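Local structure of neutral ceramidase (Pseudomonas aeruginosa, 2ZWS) at residues V57-H71 with M92-S106. The protein hydrolyses the N-acyl linkage of ceramides to sphingosine and free fatty acid, uses zinc in doing so, and also runs the reverse synthesis. Numbering follows the deposited sequence. Where two conformers were deposited one is given.
Sequences VYVNTDLGMIFQAVH and MLAATHTHSGPGGFS. With ZN (zinc ion), chain B; FMT (formic acid), chain D; FMT (formic acid), chain E.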
ATOM      1  N   VAL A  57       4.863 -15.136   7.892  1.00 11.46           N
ATOM      2  CA  VAL A  57       3.927 -14.601   6.902  1.00 10.93           C
ATOM      3  C   VAL A  57       4.277 -13.138   6.586  1.00 10.02           C
ATOM      4  O   VAL A  57       4.508 -12.306   7.485  1.00 11.17           O
ATOM      5  CB  VAL A  57       2.427 -14.822   7.304  1.00 12.62           C
ATOM      6  CG1 VAL A  57       2.082 -14.142   8.623  1.00 14.10           C
ATOM      7  CG2 VAL A  57       1.493 -14.378   6.176  1.00 12.98           C
ATOM      8  N   TYR A  58       4.331 -12.860   5.285  1.00  9.66           N
ATOM      9  CA  TYR A  58       4.549 -11.523   4.757  1.00 10.66           C
ATOM     10  C   TYR A  58       3.299 -11.108   3.976  1.00 10.46           C
ATOM     11  O   TYR A  58       2.779 -11.891   3.176  1.00 10.94           O
ATOM     12  CB  TYR A  58       5.774 -11.534   3.816  1.00 10.83           C
ATOM     13  CG  TYR A  58       5.945 -10.275   3.028  1.00 12.29           C
ATOM     14  CD1 TYR A  58       5.386 -10.136   1.751  1.00 10.57           C
ATOM     15  CD2 TYR A  58       6.654  -9.214   3.571  1.00 12.81           C
ATOM     16  CE1 TYR A  58       5.520  -8.961   1.023  1.00 11.50           C
ATOM     17  CE2 TYR A  58       6.826  -8.020   2.848  1.00 12.43           C
ATOM     18  CZ  TYR A  58       6.246  -7.905   1.584  1.00 12.47           C
ATOM     19  OH  TYR A  58       6.408  -6.730   0.882  1.00 14.16           O
ATOM     20  N   VAL A  59       2.759  -9.932   4.307  1.00  9.94           N
ATOM     21  CA  VAL A  59       1.581  -9.424   3.607  1.00  9.78           C
ATOM     22  C   VAL A  59       1.898  -8.075   2.989  1.00 10.43           C
ATOM     23  O   VAL A  59       2.368  -7.165   3.693  1.00 11.37           O
ATOM     24  CB  VAL A  59       0.317  -9.295   4.559  1.00 10.04           C
ATOM     25  CG1 VAL A  59      -0.901  -8.890   3.767  1.00 11.51           C
ATOM     26  CG2 VAL A  59       0.041 -10.608   5.340  1.00 10.92           C
ATOM     27  N   ASN A  60       1.703  -7.946   1.676  1.00  9.91           N
ATOM     28  CA  ASN A  60       1.839  -6.632   1.056  1.00  9.80           C
ATOM     29  C   ASN A  60       0.443  -6.098   0.700  1.00 11.17           C
ATOM     30  O   ASN A  60      -0.408  -6.850   0.218  1.00 12.38           O
ATOM     31  CB  ASN A  60       2.734  -6.670  -0.205  1.00 11.16           C
ATOM     32  CG  ASN A  60       3.225  -5.294  -0.621  1.00 12.00           C
ATOM     33  OD1 ASN A  60       3.744  -4.514   0.188  1.00 15.12           O
ATOM     34  ND2 ASN A  60       3.115  -5.025  -1.896  1.00 12.19           N
ATOM     35  N   THR A  61       0.192  -4.827   1.017  1.00 10.34           N
ATOM     36  CA  THR A  61      -1.136  -4.247   0.906  1.00 11.48           C
ATOM     37  C   THR A  61      -1.169  -3.055  -0.063  1.00 10.96           C
ATOM     38  O   THR A  61      -0.230  -2.218  -0.106  1.00 11.23           O
ATOM     39  CB  THR A  61      -1.643  -3.765   2.304  1.00 12.39           C
ATOM     40  OG1 THR A  61      -0.778  -2.719   2.806  1.00 13.03           O
ATOM     41  CG2 THR A  61      -1.733  -4.964   3.310  1.00 12.59           C
ATOM     42  N   ASP A  62      -2.266  -2.966  -0.818  1.00 11.39           N
ATOM     43  CA  ASP A  62      -2.497  -1.839  -1.718  1.00 11.07           C
ATOM     44  C   ASP A  62      -3.000  -0.587  -0.940  1.00 11.38           C
ATOM     45  O   ASP A  62      -4.135  -0.132  -1.144  1.00 11.45           O
ATOM     46  CB  ASP A  62      -3.514  -2.221  -2.809  1.00 13.19           C
ATOM     47  CG  ASP A  62      -2.996  -3.248  -3.814  1.00 14.37           C
ATOM     48  OD1 ASP A  62      -1.842  -3.139  -4.278  1.00 18.31           O
ATOM     49  OD2 ASP A  62      -3.791  -4.132  -4.211  1.00 14.83           O
ATOM     50  N   LEU A  63      -2.137  -0.054  -0.082  1.00 10.49           N
ATOM     51  CA  LEU A  63      -2.466   1.060   0.814  1.00  9.84           C
ATOM     52  C   LEU A  63      -1.357   2.095   0.762  1.00 10.19           C
ATOM     53  O   LEU A  63      -0.225   1.787   0.367  1.00 10.83           O
ATOM     54  CB  LEU A  63      -2.577   0.574   2.275  1.00  9.88           C
ATOM     55  CG  LEU A  63      -3.676  -0.469   2.513  1.00 10.43           C
ATOM     56  CD1 LEU A  63      -3.586  -1.026   3.901  1.00 12.23           C
ATOM     57  CD2 LEU A  63      -5.049   0.169   2.270  1.00 13.42           C
ATOM     58  N   GLY A  64      -1.645   3.318   1.224  1.00  9.93           N
ATOM     59  CA  GLY A  64      -0.613   4.347   1.333  1.00 11.13           C
ATOM     60  C   GLY A  64       0.447   3.945   2.334  1.00 12.30           C
ATOM     61  O   GLY A  64       1.639   4.220   2.151  1.00 13.02           O
ATOM     62  N   MET A  65       0.013   3.266   3.398  1.00 12.90           N
ATOM     63  CA  MET A  65       0.949   2.826   4.421  1.00 14.45           C
ATOM     64  C   MET A  65       0.258   1.837   5.332  1.00 13.89           C
ATOM     65  O   MET A  65      -0.967   1.640   5.235  1.00 13.69           O
ATOM     66  CB  MET A  65       1.515   4.009   5.201  1.00 17.29           C
ATOM     67  CG  MET A  65       0.508   4.997   5.635  1.00 17.64           C
ATOM     68  SD  MET A  65      -0.075   6.253   4.411  1.00 17.26           S
ATOM     69  CE  MET A  65       1.360   7.252   4.084  1.00 20.07           C
ATOM     70  N   ILE A  66       1.037   1.167   6.181  1.00 14.37           N
ATOM     71  CA  ILE A  66       0.361   0.336   7.186  0.50 14.91           C
ATOM     72  C   ILE A  66       0.625   0.919   8.555  1.00 14.95           C
ATOM     73  O   ILE A  66       1.693   0.867   9.143  1.00 18.50           O
ATOM     74  CB  ILE A  66       0.640  -1.178   7.119  0.50 15.64           C
ATOM     75  CG1 ILE A  66       2.126  -1.410   7.236  0.50 13.98           C
ATOM     76  CG2 ILE A  66       0.052  -1.793   5.832  0.50 16.41           C
ATOM     77  CD1 ILE A  66       2.750  -1.381   5.964  0.50 18.02           C
ATOM     78  N   PHE A  67      -0.424   1.532   9.041  1.00 13.23           N
ATOM     79  CA  PHE A  67      -0.309   2.278  10.279  1.00 12.18           C
ATOM     80  C   PHE A  67      -0.246   1.361  11.492  1.00 12.03           C
ATOM     81  O   PHE A  67      -0.771   0.238  11.461  1.00 11.82           O
ATOM     82  CB  PHE A  67      -1.499   3.216  10.419  1.00 12.10           C
ATOM     83  CG  PHE A  67      -1.521   4.352   9.409  1.00 12.13           C
ATOM     84  CD1 PHE A  67      -2.573   4.426   8.492  1.00 12.28           C
ATOM     85  CD2 PHE A  67      -0.495   5.311   9.360  1.00 12.99           C
ATOM     86  CE1 PHE A  67      -2.663   5.443   7.579  1.00 13.32           C
ATOM     87  CE2 PHE A  67      -0.564   6.379   8.423  1.00 12.91           C
ATOM     88  CZ  PHE A  67      -1.671   6.436   7.536  1.00 10.89           C
ATOM     89  N   GLN A  68       0.363   1.850  12.568  1.00 12.02           N
ATOM     90  CA  GLN A  68       0.446   1.094  13.802  1.00 12.33           C
ATOM     91  C   GLN A  68      -0.916   0.544  14.261  1.00 12.21           C
ATOM     92  O   GLN A  68      -1.005  -0.606  14.706  1.00 12.54           O
ATOM     93  CB  GLN A  68       1.102   1.928  14.891  1.00 13.38           C
ATOM     94  CG  GLN A  68       1.288   1.190  16.168  1.00 13.95           C
ATOM     95  CD  GLN A  68       2.484   1.729  16.919  1.00 14.65           C
ATOM     96  OE1 GLN A  68       2.370   2.685  17.721  1.00 15.23           O
ATOM     97  NE2 GLN A  68       3.661   1.184  16.612  1.00 14.85           N
ATOM     98  N   ALA A  69      -1.970   1.343  14.138  1.00 12.37           N
ATOM     99  CA  ALA A  69      -3.302   0.869  14.557  1.00 11.68           C
ATOM    100  C   ALA A  69      -3.775  -0.425  13.845  1.00 11.97           C
ATOM    101  O   ALA A  69      -4.406  -1.313  14.450  1.00 12.57           O
ATOM    102  CB  ALA A  69      -4.319   1.997  14.359  1.00 13.16           C
ATOM    103  N   VAL A  70      -3.490  -0.504  12.544  1.00 10.20           N
ATOM    104  CA  VAL A  70      -3.787  -1.677  11.738  1.00 10.63           C
ATOM    105  C   VAL A  70      -2.921  -2.834  12.219  1.00 11.00           C
ATOM    106  O   VAL A  70      -3.436  -3.925  12.443  1.00 11.68           O
ATOM    107  CB  VAL A  70      -3.557  -1.349  10.240  1.00  9.83           C
ATOM    108  CG1 VAL A  70      -3.673  -2.619   9.373  1.00 11.79           C
ATOM    109  CG2 VAL A  70      -4.561  -0.262   9.784  1.00 11.76           C
ATOM    110  N   HIS A  71      -1.606  -2.623  12.331  1.00 10.24           N
ATOM    111  CA  HIS A  71      -0.700  -3.681  12.793  1.00 10.38           C
ATOM    112  C   HIS A  71      -1.161  -4.276  14.124  1.00 11.09           C
ATOM    113  O   HIS A  71      -1.294  -5.503  14.260  1.00 11.52           O
ATOM    114  CB  HIS A  71       0.699  -3.069  12.901  1.00 11.38           C
ATOM    115  CG  HIS A  71       1.739  -4.005  13.411  1.00 10.78           C
ATOM    116  ND1 HIS A  71       2.384  -3.795  14.611  1.00 13.14           N
ATOM    117  CD2 HIS A  71       2.299  -5.120  12.870  1.00 12.20           C
ATOM    118  CE1 HIS A  71       3.275  -4.752  14.803  1.00 13.87           C
ATOM    119  NE2 HIS A  71       3.245  -5.564  13.760  1.00 12.67           N
ATOM    120  N   MET A  92       4.753  -9.894   9.006  1.00  9.90           N
ATOM    121  CA  MET A  92       5.217  -8.596   8.487  1.00 10.25           C
ATOM    122  C   MET A  92       4.152  -8.034   7.569  1.00 11.00           C
ATOM    123  O   MET A  92       3.717  -8.706   6.652  1.00 10.95           O
ATOM    124  CB  MET A  92       6.544  -8.736   7.710  1.00 10.16           C
ATOM    125  CG  MET A  92       7.116  -7.408   7.246  1.00 11.61           C
ATOM    126  SD  MET A  92       8.686  -7.573   6.364  1.00 12.67           S
ATOM    127  CE  MET A  92       9.754  -8.232   7.661  1.00 14.14           C
ATOM    128  N   LEU A  93       3.771  -6.780   7.817  1.00 10.81           N
ATOM    129  CA  LEU A  93       2.765  -6.106   6.987  1.00 11.55           C
ATOM    130  C   LEU A  93       3.430  -4.942   6.294  1.00 12.50           C
ATOM    131  O   LEU A  93       4.105  -4.166   6.954  1.00 14.46           O
ATOM    132  CB  LEU A  93       1.622  -5.577   7.872  1.00 11.69           C
ATOM    133  CG  LEU A  93       0.926  -6.552   8.821  1.00 12.48           C
ATOM    134  CD1 LEU A  93      -0.196  -5.817   9.556  1.00 12.90           C
ATOM    135  CD2 LEU A  93       0.359  -7.788   8.105  1.00 13.29           C
ATOM    136  N   ALA A  94       3.296  -4.825   4.981  1.00 11.27           N
ATOM    137  CA  ALA A  94       3.915  -3.733   4.242  1.00 11.95           C
ATOM    138  C   ALA A  94       2.918  -3.154   3.257  1.00 12.11           C
ATOM    139  O   ALA A  94       1.874  -3.755   2.981  1.00 13.12           O
ATOM    140  CB  ALA A  94       5.141  -4.231   3.546  1.00 12.96           C
ATOM    141  N   ALA A  95       3.208  -1.958   2.765  1.00 11.57           N
ATOM    142  CA  ALA A  95       2.300  -1.276   1.847  1.00 10.66           C
ATOM    143  C   ALA A  95       3.018  -0.856   0.561  1.00 10.72           C
ATOM    144  O   ALA A  95       4.237  -0.583   0.563  1.00 11.29           O
ATOM    145  CB  ALA A  95       1.776  -0.038   2.540  1.00 12.25           C
ATOM    146  N   THR A  96       2.226  -0.725  -0.499  1.00 10.45           N
ATOM    147  CA  THR A  96       2.737  -0.315  -1.806  1.00 10.27           C
ATOM    148  C   THR A  96       2.915   1.219  -1.901  1.00 11.03           C
ATOM    149  O   THR A  96       3.575   1.715  -2.840  1.00 12.13           O
ATOM    150  CB  THR A  96       1.735  -0.657  -2.923  1.00 11.30           C
ATOM    151  OG1 THR A  96       0.498   0.033  -2.648  1.00 12.31           O
ATOM    152  CG2 THR A  96       1.553  -2.164  -3.082  1.00 14.96           C
ATOM    153  N   HIS A  97       2.276   1.955  -0.984  1.00 10.96           N
ATOM    154  CA  HIS A  97       2.335   3.437  -0.970  1.00 11.24           C
ATOM    155  C   HIS A  97       1.537   4.064  -2.108  1.00 12.14           C
ATOM    156  O   HIS A  97       1.847   5.157  -2.589  1.00 14.20           O
ATOM    157  CB  HIS A  97       3.774   3.927  -0.945  1.00 11.92           C
ATOM    158  CG  HIS A  97       3.945   5.325  -0.457  1.00 13.09           C
ATOM    159  ND1 HIS A  97       3.235   5.843   0.606  1.00 12.19           N
ATOM    160  CD2 HIS A  97       4.858   6.272  -0.810  1.00 12.67           C
ATOM    161  CE1 HIS A  97       3.664   7.081   0.841  1.00 11.55           C
ATOM    162  NE2 HIS A  97       4.655   7.359   0.005  1.00 13.68           N
ATOM    163  N   THR A  98       0.480   3.383  -2.544  1.00 10.53           N
ATOM    164  CA  THR A  98      -0.493   4.050  -3.422  1.00 11.03           C
ATOM    165  C   THR A  98      -1.074   5.278  -2.731  1.00 10.56           C
ATOM    166  O   THR A  98      -1.367   5.228  -1.522  1.00 11.68           O
ATOM    167  CB  THR A  98      -1.643   3.107  -3.868  1.00 10.93           C
ATOM    168  OG1 THR A  98      -2.631   3.853  -4.585  1.00 12.83           O
ATOM    169  CG2 THR A  98      -2.310   2.405  -2.687  1.00 11.11           C
ATOM    170  N   HIS A  99      -1.306   6.342  -3.503  1.00 10.76           N
ATOM    171  CA  HIS A  99      -1.887   7.561  -2.951  1.00 11.18           C
ATOM    172  C   HIS A  99      -3.355   7.703  -3.348  1.00 12.30           C
ATOM    173  O   HIS A  99      -3.915   8.790  -3.213  1.00 13.58           O
ATOM    174  CB  HIS A  99      -1.068   8.765  -3.416  1.00 11.83           C
ATOM    175  CG  HIS A  99       0.269   8.870  -2.757  1.00 14.77           C
ATOM    176  ND1 HIS A  99       1.156   7.817  -2.688  1.00 14.95           N
ATOM    177  CD2 HIS A  99       0.879   9.911  -2.150  1.00 16.36           C
ATOM    178  CE1 HIS A  99       2.256   8.210  -2.065  1.00 16.05           C
ATOM    179  NE2 HIS A  99       2.095   9.465  -1.699  1.00 16.25           N
ATOM    180  N   SER A 100      -3.975   6.605  -3.777  1.00 11.96           N
ATOM    181  CA  SER A 100      -5.338   6.657  -4.296  1.00 12.39           C
ATOM    182  C   SER A 100      -6.305   5.772  -3.557  1.00 12.09           C
ATOM    183  O   SER A 100      -7.253   5.269  -4.169  1.00 12.95           O
ATOM    184  CB  SER A 100      -5.352   6.271  -5.774  1.00 12.01           C
ATOM    185  OG  SER A 100      -4.595   7.226  -6.522  1.00 13.82           O
ATOM    186  N   GLY A 101      -6.076   5.591  -2.251  1.00 11.82           N
ATOM    187  CA  GLY A 101      -7.087   4.914  -1.405  1.00 11.80           C
ATOM    188  C   GLY A 101      -7.699   5.866  -0.389  1.00 11.77           C
ATOM    189  O   GLY A 101      -7.123   6.908  -0.085  1.00 12.16           O
ATOM    190  N   PRO A 102      -8.875   5.504   0.145  1.00 12.03           N
ATOM    191  CA  PRO A 102      -9.507   6.274   1.228  1.00 11.81           C
ATOM    192  C   PRO A 102      -8.631   6.286   2.480  1.00 12.05           C
ATOM    193  O   PRO A 102      -8.054   5.257   2.843  1.00 12.37           O
ATOM    194  CB  PRO A 102     -10.830   5.519   1.467  1.00 11.53           C
ATOM    195  CG  PRO A 102     -10.583   4.134   0.976  1.00 12.94           C
ATOM    196  CD  PRO A 102      -9.644   4.292  -0.208  1.00 12.64           C
ATOM    197  N   GLY A 103      -8.544   7.438   3.135  1.00 12.50           N
ATOM    198  CA  GLY A 103      -7.742   7.581   4.360  1.00 13.29           C
ATOM    199  C   GLY A 103      -8.527   7.375   5.640  1.00 13.73           C
ATOM    200  O   GLY A 103      -9.685   6.904   5.621  1.00 14.14           O
ATOM    201  N   GLY A 104      -7.892   7.725   6.756  1.00 13.15           N
ATOM    202  CA  GLY A 104      -8.550   7.673   8.065  1.00 14.56           C
ATOM    203  C   GLY A 104      -8.311   6.391   8.834  1.00 14.71           C
ATOM    204  O   GLY A 104      -9.103   6.025   9.713  1.00 14.25           O
ATOM    205  N   PHE A 105      -7.237   5.681   8.513  1.00 13.46           N
ATOM    206  CA  PHE A 105      -6.984   4.416   9.164  1.00 12.74           C
ATOM    207  C   PHE A 105      -5.728   4.369  10.040  1.00 12.29           C
ATOM    208  O   PHE A 105      -5.250   3.284  10.429  1.00 12.65           O
ATOM    209  CB  PHE A 105      -7.081   3.244   8.169  1.00 12.70           C
ATOM    210  CG  PHE A 105      -6.131   3.341   6.995  1.00 12.66           C
ATOM    211  CD1 PHE A 105      -6.456   4.100   5.875  1.00 13.69           C
ATOM    212  CD2 PHE A 105      -4.923   2.640   7.003  1.00 12.61           C
ATOM    213  CE1 PHE A 105      -5.576   4.172   4.775  1.00 11.78           C
ATOM    214  CE2 PHE A 105      -4.044   2.688   5.912  1.00 13.08           C
ATOM    215  CZ  PHE A 105      -4.359   3.456   4.809  1.00 13.00           C
ATOM    216  N   SER A 106      -5.221   5.560  10.373  1.00 12.53           N
ATOM    217  CA  SER A 106      -4.221   5.721  11.428  1.00 12.03           C
ATOM    218  C   SER A 106      -4.924   6.053  12.724  1.00 12.07           C
ATOM    219  O   SER A 106      -6.071   6.508  12.696  1.00 13.32           O
ATOM    220  CB  SER A 106      -3.270   6.887  11.091  1.00 12.16           C
ATOM    221  OG  SER A 106      -2.235   7.020  12.066  1.00 12.97           O
TER
HETATM  222 ZN    ZN B 647       5.887   9.137   0.178  1.00 14.79          ZN
HETATM  223  C   FMT D 649       1.230   5.284  12.349  1.00 14.68           C
HETATM  224  O1  FMT D 649       1.808   4.179  12.198  1.00 13.16           O
HETATM  225  O2  FMT D 649       0.038   5.404  12.711  1.00 13.97           O
HETATM  226  C   FMT E 650       1.287  -5.166  -5.120  1.00 24.16           C
HETATM  227  O1  FMT E 650       0.360  -4.455  -5.631  1.00 22.51           O
HETATM  228  O2  FMT E 650       1.368  -5.762  -4.000  1.00 22.24           O
HETATM  229  O   HOH W   1       5.912  -2.706   0.295  1.00 13.59           O
HETATM  230  O   HOH W   2      -1.259  -0.606  -4.545  1.00 15.88           O
HETATM  231  O   HOH W   3       4.150  10.314  -0.092  1.00 20.14           O
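H97 binds the zinc ion through NE2 and donates a hydrogen bond from ND1 to the backbone O of G64. The motif is a beta-alpha-beta unit: parallel strands 55-61 and 91-95 joined by helix 68-81, with the zinc ligand just past the second strand. H97 ND1 lies 2.8 Å from G64 O and the bond is nearly straight (163°). It lies in the carbonyl plane, on a lone pair, and close to the imidazole plane, which helps hold the ring's rotation, with NE2 on the zinc. H204, E411 and Y448 complete the protein ligands.

Parallel backbone hydrogen bonds run from the V57 O–M92 N pair to the T61 O–T96 N pair. A94 O accepts two hydrogen bonds, from T61 N and T61 OG1 (2.9 Å from OG1), arriving from opposite faces of its carbonyl plane. A chi1 of 63° sets T61 OG1 between its own N and carbonyl carbon, within reach of A94 O.

Further along, the edge of F67 meets the face of F105 in an offset edge-to-face pair, planes at 62°. S106 CB sits over the centre of the F67 ring, and M65 CG lies over the opposite face, toward the rim. S106, a probable substrate-binding residue, donates a hydrogen bond from OG to O2 of a formic acid, probably from the crystallisation liquor, at 2.9 Å.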